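Long-range contacts in CymD (Pseudomonas putida, PDB 6Z34), which forms an outer-membrane channel of the FadL family for the uptake of monoaromatic hydrocarbons: residues M44-G49 against L85-R90; S132-L137 against V160-N165; A280-G285 against R302-D307; L399-K404 against S424-S429. One frame throughout, in Å; residues are numbered along the deposited sequence.

Contact 1 (M44-G49 against L85-R90); sequences MHLGLG and LSLVWR
M44 and L87 make the tightest side-chain contact between these two antiparallel strands, M44 CE lying only 3.3 Å from L87 CD1, closer than methyl groups usually come. M44 reaches its neighbour by folding: CG stands anti to its own carbonyl carbon (chi1 -71°), and bends at chi2 and chi3 bring the terminal methyl back across the strand boundary. The same L87 methyl is pressed on two more sides, by H45 O at 3.3 Å and by L46 CD2 at 3.6 Å. Next along, M44 CG and SD sit at the edge of the W89 indole, in a Met-aromatic contact with the sulfur 5.0 Å from the centroid of the five-membered ring and close to the ring plane. Replacing M44 by an alanine would probably open a gap beside L87 CD1 and leave the W89 edge without its sulfur neighbour.

Beneath these side chains, H45 and V88 form one hydrogen-bonded pair and G47 and S86 another, with G47 N to S86 O at 2.8 Å. Packing thins toward the G47 end. There S86 OG turns over the bare CA of G47, 3.6 Å away, and L85 stands on the surface, touching chiefly through its backbone.

H45, V88 and S86 face the other way, toward the N-terminal region: S86 and V88 rest on A27, and H45 is fixed by Q41 O and S435 OG, while R90 NE binds M40 O. Strand 422-437 flanks the pair beside 44-49, and strand 94-107 beside 85-90.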
loop_
_atom_site.group_PDB
_atom_site.type_symbol
_atom_site.label_atom_id
_atom_site.label_comp_id
_atom_site.label_asym_id
_atom_site.label_seq_id
_atom_site.Cartn_x
_atom_site.Cartn_y
_atom_site.Cartn_z
ATOM N N MET A 44 18.511 -4.935 -19.963
ATOM C CA MET A 44 18.342 -5.249 -18.557
ATOM C C MET A 44 18.340 -3.967 -17.759
ATOM O O MET A 44 19.227 -3.118 -17.924
ATOM C CB MET A 44 19.421 -6.205 -18.047
ATOM C CG MET A 44 19.208 -7.585 -18.617
ATOM S SD MET A 44 19.576 -8.837 -17.430
ATOM C CE MET A 44 18.921 -8.024 -16.016
ATOM N N HIS A 45 17.341 -3.850 -16.896
ATOM C CA HIS A 45 17.023 -2.620 -16.192
ATOM C C HIS A 45 17.088 -2.886 -14.701
ATOM O O HIS A 45 16.530 -3.876 -14.215
ATOM C CB HIS A 45 15.639 -2.105 -16.617
ATOM C CG HIS A 45 15.485 -1.960 -18.112
ATOM N ND1 HIS A 45 15.764 -0.784 -18.780
ATOM C CD2 HIS A 45 15.056 -2.831 -19.057
ATOM C CE1 HIS A 45 15.522 -0.936 -20.072
ATOM N NE2 HIS A 45 15.096 -2.172 -20.269
ATOM N N LEU A 46 17.796 -2.023 -13.988
ATOM C CA LEU A 46 17.954 -2.127 -12.549
ATOM C C LEU A 46 17.458 -0.829 -11.961
ATOM O O LEU A 46 17.919 0.245 -12.355
ATOM C CB LEU A 46 19.412 -2.370 -12.147
ATOM C CG LEU A 46 20.027 -3.706 -12.541
ATOM C CD1 LEU A 46 21.451 -3.492 -13.038
ATOM C CD2 LEU A 46 20.008 -4.648 -11.360
ATOM N N GLY A 47 16.533 -0.924 -11.022
ATOM C CA GLY A 47 15.962 0.275 -10.469
ATOM C C GLY A 47 16.094 0.281 -8.968
ATOM O O GLY A 47 15.889 -0.743 -8.299
ATOM N N LEU A 48 16.443 1.457 -8.451
ATOM C CA LEU A 48 16.667 1.714 -7.042
ATOM C C LEU A 48 15.922 2.977 -6.719
ATOM O O LEU A 48 16.159 4.003 -7.369
ATOM C CB LEU A 48 18.128 1.997 -6.693
ATOM C CG LEU A 48 19.290 1.072 -6.748
ATOM C CD1 LEU A 48 19.642 0.891 -8.212
ATOM C CD2 LEU A 48 20.374 1.809 -5.994
ATOM N N GLY A 49 15.112 2.932 -5.673
ATOM C CA GLY A 49 14.410 4.140 -5.296
ATOM C C GLY A 49 13.771 3.974 -3.943
ATOM O O GLY A 49 13.811 2.897 -3.338
ATOM N N LEU A 85 13.024 -1.927 -5.108
ATOM C CA LEU A 85 14.067 -2.585 -5.881
ATOM C C LEU A 85 13.435 -3.247 -7.092
ATOM O O LEU A 85 12.411 -3.919 -6.952
ATOM C CB LEU A 85 14.769 -3.672 -5.048
ATOM C CG LEU A 85 15.251 -3.206 -3.684
ATOM C CD1 LEU A 85 15.927 -4.329 -2.929
ATOM C CD2 LEU A 85 16.206 -2.072 -3.931
ATOM N N SER A 86 14.072 -3.126 -8.268
ATOM C CA SER A 86 13.556 -3.836 -9.434
ATOM C C SER A 86 14.661 -4.286 -10.373
ATOM O O SER A 86 15.658 -3.589 -10.584
ATOM C CB SER A 86 12.532 -2.991 -10.230
ATOM O OG SER A 86 12.972 -1.659 -10.429
ATOM N N LEU A 87 14.430 -5.459 -10.954
ATOM C CA LEU A 87 15.252 -6.043 -12.002
ATOM C C LEU A 87 14.297 -6.490 -13.100
ATOM O O LEU A 87 13.444 -7.351 -12.862
ATOM C CB LEU A 87 16.067 -7.235 -11.477
ATOM C CG LEU A 87 16.920 -7.869 -12.584
ATOM C CD1 LEU A 87 17.761 -6.770 -13.195
ATOM C CD2 LEU A 87 17.806 -9.027 -12.082
ATOM N N VAL A 88 14.438 -5.927 -14.294
ATOM C CA VAL A 88 13.580 -6.261 -15.424
ATOM C C VAL A 88 14.446 -6.644 -16.622
ATOM O O VAL A 88 15.347 -5.892 -17.009
ATOM C CB VAL A 88 12.640 -5.088 -15.783
ATOM C CG1 VAL A 88 11.896 -5.371 -17.087
ATOM C CG2 VAL A 88 11.654 -4.830 -14.646
ATOM N N TRP A 89 14.157 -7.797 -17.217
ATOM C CA TRP A 89 14.748 -8.212 -18.483
ATOM C C TRP A 89 13.726 -8.036 -19.611
ATOM O O TRP A 89 12.576 -8.484 -19.495
ATOM C CB TRP A 89 15.212 -9.667 -18.376
ATOM C CG TRP A 89 15.742 -10.237 -19.636
ATOM C CD1 TRP A 89 17.041 -10.210 -20.061
ATOM C CD2 TRP A 89 15.003 -10.955 -20.639
ATOM N NE1 TRP A 89 17.151 -10.857 -21.267
ATOM C CE2 TRP A 89 15.920 -11.314 -21.654
ATOM C CE3 TRP A 89 13.663 -11.323 -20.783
ATOM C CZ2 TRP A 89 15.536 -12.017 -22.801
ATOM C CZ3 TRP A 89 13.280 -12.035 -21.930
ATOM C CH2 TRP A 89 14.216 -12.368 -22.920
ATOM N N ARG A 90 14.145 -7.375 -20.691
ATOM C CA ARG A 90 13.311 -7.123 -21.869
ATOM C C ARG A 90 14.023 -7.669 -23.095
ATOM O O ARG A 90 15.082 -7.160 -23.469
ATOM C CB ARG A 90 13.041 -5.628 -22.055
ATOM C CG ARG A 90 11.658 -5.169 -21.632
ATOM C CD ARG A 90 10.640 -5.443 -22.728
ATOM N NE ARG A 90 10.744 -4.518 -23.840
ATOM C CZ ARG A 90 10.252 -4.770 -25.050
ATOM N NH1 ARG A 90 10.377 -3.878 -26.026
ATOM N NH2 ARG A 90 9.628 -5.922 -25.270
#

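Contact 2 (S132-L137 against V160-N165); sequences SRLIVL and VWTSVN
V164 CG2 fills the notch between S132 and R133, lying 3.2 Å from S132 OG and equally close to R133 O. Its valine holds CG2 anti to the backbone N and directs CG1 into the space between N and the carbonyl carbon (chi1 62°), which aims CG2 at the opposing strand. On the same face, L134 CD1 leans across to T162 CG2 at 3.7 Å, and further along the valine methyls V136 CG1 and V160 CG1 meet at 3.9 Å. These side chains thus mesh diagonally, each touching a residue beside its direct partner on that face.

The other face alternates large and small. S163 is the low point: the W161 indole lies forward along its own strand, so that S163 CB is 3.5 Å from the ring plane, displaced toward the rim. I135 stands across from the serine, its CB 3.9 Å from S163 CB, and its CG2 meets W161 CZ3. The far branch of I135 covers R133, with CD1 3.5 Å above the centre of the guanidinium. R133, extended, runs alongside N165 pointing the same way; their flat groups are turned 62° apart and do not bond to each other.

Six backbone hydrogen bonds underlie this relief, the straightest, I135 N to S163 O, at 174°. The hairpin lies between strand 94-107, where D104 takes the R133 salt bridge, and strand 198-229, where D216 accepts from W161 NE1. V160 touches T244, and T162 touches V246 and L249, of strand 234-259, the neighbour of 198-229.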
loop_
_atom_site.group_PDB
_atom_site.type_symbol
_atom_site.label_atom_id
_atom_site.label_comp_id
_atom_site.label_asym_id
_atom_site.label_seq_id
_atom_site.Cartn_x
_atom_site.Cartn_y
_atom_site.Cartn_z
ATOM N N SER A 132 -2.007 1.940 14.568
ATOM C CA SER A 132 -1.633 0.741 13.840
ATOM C C SER A 132 -0.642 1.155 12.771
ATOM O O SER A 132 -0.957 2.009 11.939
ATOM C CB SER A 132 -2.853 0.077 13.225
ATOM O OG SER A 132 -2.505 -1.177 12.681
ATOM N N ARG A 133 0.554 0.584 12.815
ATOM C CA ARG A 133 1.531 0.737 11.749
ATOM C C ARG A 133 1.525 -0.526 10.906
ATOM O O ARG A 133 1.673 -1.632 11.436
ATOM C CB ARG A 133 2.934 0.998 12.303
ATOM C CG ARG A 133 4.014 1.171 11.219
ATOM C CD ARG A 133 5.423 0.992 11.790
ATOM N NE ARG A 133 6.469 1.150 10.774
ATOM C CZ ARG A 133 7.745 0.793 10.938
ATOM N NH1 ARG A 133 8.148 0.242 12.078
ATOM N NH2 ARG A 133 8.619 0.975 9.956
ATOM N N LEU A 134 1.373 -0.351 9.597
ATOM C CA LEU A 134 1.270 -1.449 8.651
ATOM C C LEU A 134 2.477 -1.395 7.724
ATOM O O LEU A 134 2.719 -0.383 7.057
ATOM C CB LEU A 134 -0.034 -1.355 7.857
ATOM C CG LEU A 134 -0.219 -2.228 6.619
ATOM C CD1 LEU A 134 -0.217 -3.692 7.020
ATOM C CD2 LEU A 134 -1.512 -1.854 5.908
ATOM N N ILE A 135 3.235 -2.474 7.698
ATOM C CA ILE A 135 4.330 -2.652 6.763
ATOM C C ILE A 135 3.916 -3.746 5.798
ATOM O O ILE A 135 3.570 -4.852 6.234
ATOM C CB ILE A 135 5.633 -3.030 7.492
ATOM C CG1 ILE A 135 6.040 -1.925 8.466
ATOM C CG2 ILE A 135 6.747 -3.326 6.485
ATOM C CD1 ILE A 135 7.057 -2.368 9.484
ATOM N N VAL A 136 3.951 -3.447 4.496
ATOM C CA VAL A 136 3.703 -4.448 3.463
ATOM C C VAL A 136 4.877 -4.446 2.490
ATOM O O VAL A 136 5.182 -3.420 1.866
ATOM C CB VAL A 136 2.378 -4.208 2.720
ATOM C CG1 VAL A 136 2.166 -5.275 1.618
ATOM C CG2 VAL A 136 1.200 -4.189 3.714
ATOM N N LEU A 137 5.550 -5.582 2.386
ATOM C CA LEU A 137 6.604 -5.794 1.412
ATOM C C LEU A 137 6.059 -6.743 0.355
ATOM O O LEU A 137 5.720 -7.891 0.669
ATOM C CB LEU A 137 7.851 -6.381 2.073
ATOM C CG LEU A 137 8.964 -6.693 1.068
ATOM C CD1 LEU A 137 9.566 -5.407 0.505
ATOM C CD2 LEU A 137 10.024 -7.565 1.708
ATOM N N VAL A 160 4.058 -11.803 -0.459
ATOM C CA VAL A 160 3.666 -10.616 0.294
ATOM C C VAL A 160 3.999 -10.867 1.757
ATOM O O VAL A 160 3.522 -11.844 2.351
ATOM C CB VAL A 160 2.161 -10.295 0.135
ATOM C CG1 VAL A 160 1.749 -9.122 1.027
ATOM C CG2 VAL A 160 1.761 -10.082 -1.366
ATOM N N TRP A 161 4.804 -9.992 2.339
ATOM C CA TRP A 161 5.085 -10.030 3.764
ATOM C C TRP A 161 4.398 -8.832 4.410
ATOM O O TRP A 161 4.682 -7.678 4.055
ATOM C CB TRP A 161 6.590 -10.018 4.038
ATOM C CG TRP A 161 6.894 -10.080 5.511
ATOM C CD1 TRP A 161 6.647 -11.129 6.354
ATOM C CD2 TRP A 161 7.470 -9.048 6.315
ATOM N NE1 TRP A 161 7.031 -10.810 7.627
ATOM C CE2 TRP A 161 7.545 -9.541 7.635
ATOM C CE3 TRP A 161 7.939 -7.759 6.047
ATOM C CZ2 TRP A 161 8.068 -8.790 8.691
ATOM C CZ3 TRP A 161 8.454 -7.010 7.088
ATOM C CH2 TRP A 161 8.521 -7.532 8.399
ATOM N N THR A 162 3.493 -9.105 5.345
ATOM C CA THR A 162 2.725 -8.078 6.036
ATOM C C THR A 162 3.144 -8.046 7.495
ATOM O O THR A 162 3.196 -9.094 8.147
ATOM C CB THR A 162 1.227 -8.368 5.957
ATOM O OG1 THR A 162 0.824 -8.354 4.599
ATOM C CG2 THR A 162 0.437 -7.332 6.738
ATOM N N SER A 163 3.414 -6.852 8.012
ATOM C CA SER A 163 3.808 -6.675 9.404
ATOM C C SER A 163 3.006 -5.528 10.004
ATOM O O SER A 163 2.886 -4.468 9.381
ATOM C CB SER A 163 5.309 -6.392 9.500
ATOM O OG SER A 163 5.793 -6.503 10.824
ATOM N N VAL A 164 2.449 -5.730 11.202
ATOM C CA VAL A 164 1.712 -4.664 11.888
ATOM C C VAL A 164 2.203 -4.525 13.324
ATOM O O VAL A 164 2.334 -5.521 14.046
ATOM C CB VAL A 164 0.184 -4.881 11.842
ATOM C CG1 VAL A 164 -0.200 -6.140 12.528
ATOM C CG2 VAL A 164 -0.560 -3.701 12.463
ATOM N N ASN A 165 2.541 -3.292 13.704
ATOM C CA ASN A 165 2.714 -2.861 15.083
ATOM C C ASN A 165 1.452 -2.118 15.491
ATOM O O ASN A 165 0.903 -1.339 14.708
ATOM C CB ASN A 165 3.927 -1.929 15.245
ATOM C CG ASN A 165 5.255 -2.628 15.026
ATOM O OD1 ASN A 165 5.358 -3.851 15.120
ATOM N ND2 ASN A 165 6.295 -1.841 14.767
#

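Contact 3 (A280-G285 against R302-D307); sequences ASLVAG and RVYWSD
Backbone hydrogen bonds carry most of the contact between A280, L282, R302 and Y304. L282 and R302 form a two-bond pair, R302 N reaching L282 O at 2.9 Å and L282 N returning to R302 O. A third bond runs from Y304 N to A280 O at 3.1 Å. Between the two bonded rungs, S281 CA adds a C-H...O contact to R302 O.

The apolar part centres on the Y304 ring. With CG anti to the carbonyl carbon (chi1 -65°), the ring lies alongside L282, whose CB is at the ring edge 3.9 Å from Y304 CE2; A280 CB is a looser neighbour of CD2. R302 CG, two residues before the tyrosine, packs against one ring face 3.5 Å from its plane. On the opposite face of the ribbon S281 CB meets V303 CG2, also at 3.9 Å. An alanine in place of Y304 is likely to leave L282 CB without its ring edge and R302 CG without the face it packs on.

Charge lies at the margin, where R302 NE forms a salt bridge with D335. The whole is the open end of an antiparallel beta hairpin, strands 281-289 and 294-303, in the wall of a FadL-type barrel.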
loop_
_atom_site.group_PDB
_atom_site.type_symbol
_atom_site.label_atom_id
_atom_site.label_comp_id
_atom_site.label_asym_id
_atom_site.label_seq_id
_atom_site.Cartn_x
_atom_site.Cartn_y
_atom_site.Cartn_z
ATOM N N ALA A 280 -9.186 -6.745 -3.735
ATOM C CA ALA A 280 -9.069 -6.629 -5.178
ATOM C C ALA A 280 -9.216 -5.184 -5.620
ATOM O O ALA A 280 -9.779 -4.370 -4.889
ATOM C CB ALA A 280 -10.134 -7.488 -5.861
ATOM N N SER A 281 -8.699 -4.849 -6.804
ATOM C CA SER A 281 -8.991 -3.555 -7.405
ATOM C C SER A 281 -8.935 -3.681 -8.916
ATOM O O SER A 281 -8.286 -4.568 -9.471
ATOM C CB SER A 281 -8.049 -2.446 -6.924
ATOM O OG SER A 281 -6.695 -2.805 -7.115
ATOM N N LEU A 282 -9.649 -2.785 -9.570
ATOM C CA LEU A 282 -9.725 -2.741 -11.018
ATOM C C LEU A 282 -9.295 -1.354 -11.445
ATOM O O LEU A 282 -9.842 -0.362 -10.954
ATOM C CB LEU A 282 -11.140 -3.049 -11.507
ATOM C CG LEU A 282 -11.301 -3.076 -13.031
ATOM C CD1 LEU A 282 -10.608 -4.301 -13.654
ATOM C CD2 LEU A 282 -12.774 -3.033 -13.405
ATOM N N VAL A 283 -8.303 -1.287 -12.335
ATOM C CA VAL A 283 -7.822 -0.025 -12.884
ATOM C C VAL A 283 -8.013 -0.056 -14.390
ATOM O O VAL A 283 -7.514 -0.962 -15.069
ATOM C CB VAL A 283 -6.348 0.219 -12.542
ATOM C CG1 VAL A 283 -5.911 1.575 -13.074
ATOM C CG2 VAL A 283 -6.131 0.112 -11.042
ATOM N N ALA A 284 -8.728 0.932 -14.911
ATOM C CA ALA A 284 -8.866 1.145 -16.341
ATOM C C ALA A 284 -8.347 2.533 -16.669
ATOM O O ALA A 284 -8.578 3.488 -15.912
ATOM C CB ALA A 284 -10.319 1.012 -16.795
ATOM N N GLY A 285 -7.635 2.647 -17.787
ATOM C CA GLY A 285 -7.072 3.947 -18.085
ATOM C C GLY A 285 -6.639 4.073 -19.528
ATOM O O GLY A 285 -6.720 3.133 -20.326
ATOM N N ARG A 302 -11.335 1.397 -9.128
ATOM C CA ARG A 302 -12.303 0.976 -8.128
ATOM C C ARG A 302 -11.641 -0.042 -7.204
ATOM O O ARG A 302 -11.195 -1.101 -7.668
ATOM C CB ARG A 302 -13.522 0.365 -8.810
ATOM C CG ARG A 302 -14.574 -0.107 -7.861
ATOM C CD ARG A 302 -15.405 1.056 -7.400
ATOM N NE ARG A 302 -16.612 0.574 -6.750
ATOM C CZ ARG A 302 -17.824 0.622 -7.286
ATOM N NH1 ARG A 302 -17.999 1.148 -8.492
ATOM N NH2 ARG A 302 -18.857 0.149 -6.608
ATOM N N VAL A 303 -11.569 0.272 -5.908
ATOM C CA VAL A 303 -11.036 -0.649 -4.906
ATOM C C VAL A 303 -12.211 -1.298 -4.186
ATOM O O VAL A 303 -13.116 -0.603 -3.717
ATOM C CB VAL A 303 -10.104 0.068 -3.913
ATOM C CG1 VAL A 303 -9.754 -0.852 -2.778
ATOM C CG2 VAL A 303 -8.824 0.545 -4.595
ATOM N N TYR A 304 -12.200 -2.627 -4.093
ATOM C CA TYR A 304 -13.383 -3.374 -3.671
ATOM C C TYR A 304 -13.272 -3.771 -2.196
ATOM O O TYR A 304 -13.176 -4.942 -1.835
ATOM C CB TYR A 304 -13.581 -4.595 -4.562
ATOM C CG TYR A 304 -13.903 -4.267 -6.004
ATOM C CD1 TYR A 304 -15.184 -3.893 -6.384
ATOM C CD2 TYR A 304 -12.916 -4.333 -6.989
ATOM C CE1 TYR A 304 -15.480 -3.593 -7.705
ATOM C CE2 TYR A 304 -13.202 -4.033 -8.310
ATOM C CZ TYR A 304 -14.485 -3.665 -8.659
ATOM O OH TYR A 304 -14.774 -3.363 -9.961
ATOM N N TRP A 305 -13.328 -2.755 -1.332
ATOM C CA TRP A 305 -13.412 -3.007 0.105
ATOM C C TRP A 305 -14.675 -3.780 0.478
ATOM O O TRP A 305 -14.644 -4.609 1.392
ATOM C CB TRP A 305 -13.383 -1.691 0.877
ATOM C CG TRP A 305 -12.165 -0.867 0.663
ATOM C CD1 TRP A 305 -12.048 0.222 -0.150
ATOM C CD2 TRP A 305 -10.893 -1.040 1.292
ATOM N NE1 TRP A 305 -10.774 0.738 -0.071
ATOM C CE2 TRP A 305 -10.044 -0.024 0.801
ATOM C CE3 TRP A 305 -10.384 -1.957 2.214
ATOM C CZ2 TRP A 305 -8.718 0.101 1.206
ATOM C CZ3 TRP A 305 -9.058 -1.831 2.615
ATOM C CH2 TRP A 305 -8.247 -0.807 2.115
ATOM N N SER A 306 -15.792 -3.533 -0.214
ATOM C CA SER A 306 -17.055 -4.128 0.219
ATOM C C SER A 306 -17.018 -5.648 0.140
ATOM O O SER A 306 -17.724 -6.325 0.900
ATOM C CB SER A 306 -18.219 -3.587 -0.614
ATOM O OG SER A 306 -18.196 -4.105 -1.939
ATOM N N ASP A 307 -16.195 -6.207 -0.756
ATOM C CA ASP A 307 -16.104 -7.652 -0.924
ATOM C C ASP A 307 -15.033 -8.292 -0.052
ATOM O O ASP A 307 -14.830 -9.506 -0.137
ATOM C CB ASP A 307 -15.878 -8.004 -2.389
ATOM C CG ASP A 307 -17.078 -7.657 -3.250
ATOM O OD1 ASP A 307 -17.607 -8.565 -3.926
ATOM O OD2 ASP A 307 -17.504 -6.481 -3.237
#

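Contact 4 (L399-K404 against S424-S429); sequences LAYGFK and SQIVTS
S424, first of the six, meets Y401: the two hydroxyls, S424 OG and Y401 OH, stand 2.8 Å apart in a weak hydrogen bond in which either could be the donor. Y401 CG is anti to the backbone N (chi1 -165°), and the ring tilts over the neighbouring strand to bring its hydroxyl to the serine. F403 also brushes S424, its CE1 4.2 Å from S424 CB.

Q425 follows on the other face, exchanging backbone bonds with G402; the one from G402 N to Q425 O is short at 2.8 Å and nearly straight at 173°. I426 returns to the tyrosine side and serves two partners. Its CG1 lies over one face of the Y401 ring, toward the rim, and its CG2 meets L399 CD1 at 3.8 Å.

V427 pairs with A400 through two more backbone bonds, and its side chain turns inward to Q14 of helix 10-15. At T428 the leucine reappears, L399 CD1 coming within 3.2 Å of T428 OG1. Such alternation, with Y401, L399 and F403 on the surface and A400 and V427 buried, is characteristic of a transmembrane beta barrel, here in its last two strands.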
loop_
_atom_site.group_PDB
_atom_site.type_symbol
_atom_site.label_atom_id
_atom_site.label_comp_id
_atom_site.label_asym_id
_atom_site.label_seq_id
_atom_site.Cartn_x
_atom_site.Cartn_y
_atom_site.Cartn_z
ATOM N N LEU A 399 7.101 14.697 -6.134
ATOM C CA LEU A 399 6.566 15.305 -4.926
ATOM C C LEU A 399 5.044 15.345 -5.019
ATOM O O LEU A 399 4.495 15.810 -6.022
ATOM C CB LEU A 399 7.125 16.708 -4.730
ATOM C CG LEU A 399 6.925 17.275 -3.332
ATOM C CD1 LEU A 399 7.891 16.626 -2.355
ATOM C CD2 LEU A 399 7.105 18.781 -3.358
ATOM N N ALA A 400 4.366 14.866 -3.974
ATOM C CA ALA A 400 2.908 14.836 -3.963
ATOM C C ALA A 400 2.385 15.346 -2.628
ATOM O O ALA A 400 2.814 14.877 -1.569
ATOM C CB ALA A 400 2.381 13.420 -4.225
ATOM N N TYR A 401 1.454 16.291 -2.679
ATOM C CA TYR A 401 0.815 16.855 -1.495
ATOM C C TYR A 401 -0.638 16.410 -1.478
ATOM O O TYR A 401 -1.390 16.736 -2.397
ATOM C CB TYR A 401 0.913 18.383 -1.494
ATOM C CG TYR A 401 0.614 19.060 -0.160
ATOM C CD1 TYR A 401 -0.423 18.623 0.669
ATOM C CD2 TYR A 401 1.362 20.151 0.264
ATOM C CE1 TYR A 401 -0.699 19.252 1.875
ATOM C CE2 TYR A 401 1.094 20.786 1.473
ATOM C CZ TYR A 401 0.064 20.331 2.270
ATOM O OH TYR A 401 -0.193 20.966 3.466
ATOM N N GLY A 402 -1.028 15.679 -0.434
ATOM C CA GLY A 402 -2.407 15.259 -0.252
ATOM C C GLY A 402 -3.066 15.853 0.982
ATOM O O GLY A 402 -2.388 16.251 1.934
ATOM N N PHE A 403 -4.401 15.880 0.977
ATOM C CA PHE A 403 -5.217 16.524 1.998
ATOM C C PHE A 403 -6.511 15.739 2.154
ATOM O O PHE A 403 -7.101 15.309 1.159
ATOM C CB PHE A 403 -5.536 17.969 1.613
ATOM C CG PHE A 403 -5.466 18.940 2.753
ATOM C CD1 PHE A 403 -4.318 19.683 2.979
ATOM C CD2 PHE A 403 -6.553 19.127 3.587
ATOM C CE1 PHE A 403 -4.252 20.589 4.020
ATOM C CE2 PHE A 403 -6.495 20.033 4.630
ATOM C CZ PHE A 403 -5.341 20.764 4.847
ATOM N N LYS A 404 -6.947 15.553 3.399
ATOM C CA LYS A 404 -8.221 14.916 3.695
ATOM C C LYS A 404 -8.977 15.766 4.703
ATOM O O LYS A 404 -8.383 16.535 5.465
ATOM C CB LYS A 404 -8.059 13.497 4.261
ATOM C CG LYS A 404 -7.233 12.542 3.421
ATOM C CD LYS A 404 -7.170 11.161 4.079
ATOM C CE LYS A 404 -6.023 10.315 3.533
ATOM N NZ LYS A 404 -6.067 8.907 4.038
ATOM N N SER A 424 -2.647 16.305 6.351
ATOM C CA SER A 424 -1.729 16.764 5.317
ATOM C C SER A 424 -0.585 15.765 5.161
ATOM O O SER A 424 -0.027 15.275 6.149
ATOM C CB SER A 424 -1.188 18.158 5.661
ATOM O OG SER A 424 -0.067 18.496 4.867
ATOM N N GLN A 425 -0.229 15.457 3.918
ATOM C CA GLN A 425 0.756 14.412 3.691
ATOM C C GLN A 425 1.580 14.723 2.452
ATOM O O GLN A 425 1.027 15.052 1.396
ATOM C CB GLN A 425 0.069 13.055 3.552
ATOM C CG GLN A 425 1.013 11.926 3.275
ATOM C CD GLN A 425 0.287 10.630 3.005
ATOM O OE1 GLN A 425 0.068 10.251 1.846
ATOM N NE2 GLN A 425 -0.093 9.935 4.076
ATOM N N ILE A 426 2.901 14.607 2.590
ATOM C CA ILE A 426 3.848 14.884 1.517
ATOM C C ILE A 426 4.643 13.617 1.250
ATOM O O ILE A 426 5.294 13.077 2.156
ATOM C CB ILE A 426 4.782 16.049 1.873
ATOM C CG1 ILE A 426 3.988 17.349 1.983
ATOM C CG2 ILE A 426 5.891 16.168 0.848
ATOM C CD1 ILE A 426 4.844 18.576 2.183
ATOM N N VAL A 427 4.603 13.151 0.008
ATOM C CA VAL A 427 5.299 11.945 -0.413
ATOM C C VAL A 427 6.363 12.375 -1.414
ATOM O O VAL A 427 6.040 12.847 -2.515
ATOM C CB VAL A 427 4.345 10.920 -1.039
ATOM C CG1 VAL A 427 5.113 9.683 -1.488
ATOM C CG2 VAL A 427 3.258 10.550 -0.061
ATOM N N THR A 428 7.624 12.231 -1.029
ATOM C CA THR A 428 8.749 12.480 -1.906
ATOM C C THR A 428 9.220 11.149 -2.472
ATOM O O THR A 428 9.469 10.202 -1.717
ATOM C CB THR A 428 9.891 13.160 -1.156
ATOM O OG1 THR A 428 9.444 14.418 -0.656
ATOM C CG2 THR A 428 11.058 13.404 -2.092
ATOM N N SER A 429 9.360 11.083 -3.791
ATOM C CA SER A 429 9.692 9.841 -4.472
ATOM C C SER A 429 10.877 10.072 -5.397
ATOM O O SER A 429 10.888 11.017 -6.197
ATOM C CB SER A 429 8.494 9.315 -5.261
ATOM O OG SER A 429 8.642 7.947 -5.585
#

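All four contacts are antiparallel pairings in the barrel wall, yet they differ in depth and chemistry. Contact 2, centred about 9 Å from the middle of the chain, is the most central, has no exposed residue among those that touch, and mixes buried valines and threonine with charged and polar groups. Contact 3 is a surface contact and the smallest, resting mainly on backbone bonds and one ring. Contacts 1 and 4 are partly buried and set leucines and aromatics on the surface, one with a Met-aromatic pair, the other with paired hydroxyls. These two are also related by topology: strands 43-58 and 422-437 pair side by side, closing the barrel.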